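Local atomic coordinates of bifunctional GH43-CE protein (Bacteroides eggerthii, PDB entry 6MLY), a protein that probably hydrolyses beta-1,4-linked xylose units of xylans with a family 43 glycoside hydrolase domain, which is joined to a carbohydrate esterase domain. Residues A[252-255]-A[261-264]. Numbering follows the deposited sequence.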
loop_
_atom_site.group_PDB
_atom_site.type_symbol
_atom_site.label_atom_id
_atom_site.label_comp_id
_atom_site.label_asym_id
_atom_site.label_seq_id
_atom_site.Cartn_x
_atom_site.Cartn_y
_atom_site.Cartn_z
ATOM N N GLY A 252 3.683 15.791 23.583
ATOM C CA GLY A 252 2.338 15.920 24.118
ATOM C C GLY A 252 2.340 16.686 25.431
ATOM O O GLY A 252 3.260 17.458 25.712
ATOM N N GLY A 253 1.298 16.454 26.235
ATOM C CA GLY A 253 1.137 17.065 27.545
ATOM C C GLY A 253 0.246 16.220 28.441
ATOM O O GLY A 253 -0.031 15.056 28.115
ATOM N N LEU A 254 -0.201 16.817 29.555
ATOM C CA LEU A 254 -1.037 16.151 30.553
ATOM C C LEU A 254 -2.515 16.428 30.270
ATOM O O LEU A 254 -2.870 17.481 29.755
ATOM C CB LEU A 254 -0.669 16.664 31.947
ATOM C CG LEU A 254 0.690 16.216 32.477
ATOM C CD1 LEU A 254 1.046 16.970 33.750
ATOM C CD2 LEU A 254 0.709 14.715 32.717
ATOM N N VAL A 255 -3.357 15.454 30.623
ATOM C CA VAL A 255 -4.797 15.630 30.728
ATOM C C VAL A 255 -5.289 14.763 31.887
ATOM O O VAL A 255 -4.813 13.647 32.074
ATOM C CB VAL A 255 -5.544 15.271 29.432
ATOM C CG1 VAL A 255 -5.224 13.860 28.962
ATOM C CG2 VAL A 255 -7.045 15.455 29.596
ATOM N N ARG A 261 -7.858 10.751 37.660
ATOM C CA ARG A 261 -6.832 9.923 37.011
ATOM C C ARG A 261 -6.080 10.778 35.984
ATOM O O ARG A 261 -6.688 11.601 35.300
ATOM C CB ARG A 261 -7.455 8.703 36.323
ATOM C CG ARG A 261 -7.977 7.639 37.277
ATOM C CD ARG A 261 -8.835 6.624 36.548
ATOM N NE ARG A 261 -10.044 7.238 36.015
ATOM C CZ ARG A 261 -10.792 6.720 35.049
ATOM N NH1 ARG A 261 -10.418 5.605 34.442
ATOM N NH2 ARG A 261 -11.910 7.328 34.691
ATOM N N TRP A 262 -4.764 10.558 35.877
ATOM C CA TRP A 262 -3.918 11.313 34.954
ATOM C C TRP A 262 -3.434 10.430 33.791
ATOM O O TRP A 262 -3.248 9.206 33.917
ATOM C CB TRP A 262 -2.757 11.967 35.710
ATOM C CG TRP A 262 -3.187 13.112 36.571
ATOM C CD1 TRP A 262 -3.619 13.052 37.865
ATOM C CD2 TRP A 262 -3.234 14.501 36.198
ATOM N NE1 TRP A 262 -3.922 14.305 38.323
ATOM C CE2 TRP A 262 -3.696 15.215 37.325
ATOM C CE3 TRP A 262 -2.928 15.211 35.030
ATOM C CZ2 TRP A 262 -3.868 16.598 37.312
ATOM C CZ3 TRP A 262 -3.090 16.579 35.023
ATOM C CH2 TRP A 262 -3.554 17.260 36.150
ATOM N N PHE A 263 -3.247 11.092 32.642
ATOM C CA PHE A 263 -2.788 10.496 31.406
ATOM C C PHE A 263 -1.844 11.475 30.702
ATOM O O PHE A 263 -1.957 12.686 30.878
ATOM C CB PHE A 263 -3.983 10.157 30.508
ATOM C CG PHE A 263 -4.849 9.033 31.018
ATOM C CD1 PHE A 263 -5.917 9.287 31.865
ATOM C CD2 PHE A 263 -4.594 7.720 30.651
ATOM C CE1 PHE A 263 -6.710 8.250 32.334
ATOM C CE2 PHE A 263 -5.390 6.685 31.120
ATOM C CZ PHE A 263 -6.445 6.951 31.962
ATOM N N ALA A 264 -0.912 10.930 29.915
ATOM C CA ALA A 264 -0.070 11.704 29.007
ATOM C C ALA A 264 -0.479 11.385 27.569
ATOM O O ALA A 264 -0.346 10.243 27.143
ATOM C CB ALA A 264 1.382 11.373 29.235
#
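V255 and F263 face each other as an antiparallel hydrogen-bonded pair, each residue giving its N-H to the other and taking one back. V255 N reaches F263 O at 3.1 Å in a nearly straight bond, 168° at the hydrogen. The return bond, F263 N to V255 O, is equally long but more bent at the hydrogen, 147°. L254 and A264 form the next pair, of the non-hydrogen-bonded kind, where the strands draw in to 4.8 Å between L254 CA and A264 CA. Weaker CA-H...O contacts flank it: A264 CA lies 3.5 Å from G253 O, and L254 CA approaches F263 O. G253 takes part through its backbone alone, and its bonds to Y265 carry the pairing onward.

Strands 250-256 and 262-269 make a beta hairpin, and strand 275-282 pairs with the far side of 262-269 in an antiparallel sheet of the family 43 domain, a five-bladed beta-propeller fold in this family. Strand 262-269 is thus the middle one: W262 and A264 bond through their backbones to V282 and V280. At the turn end, R261 bends back to a salt bridge with D259.

Side chains sort by sheet face. On one, W262 leans diagonally toward L254: with CG beside the backbone N and anti to the carbonyl carbon (chi1 -72°), the broad indole swings over toward strand 250-256, bringing the edge of its six-membered ring to L254 CB, 3.9 Å from W262 CZ3. The indole also meets W284 edge-to-face. On the same face L254 CD2 comes to 3.8 Å from F263 O, and the small methyl of A264 lies against V282 and L291. On the other face, beta-branched V255, well suited to an extended strand, sets CG1 4.2 Å from F263 CB, whereas the phenyl ring of F263 leads away to L303.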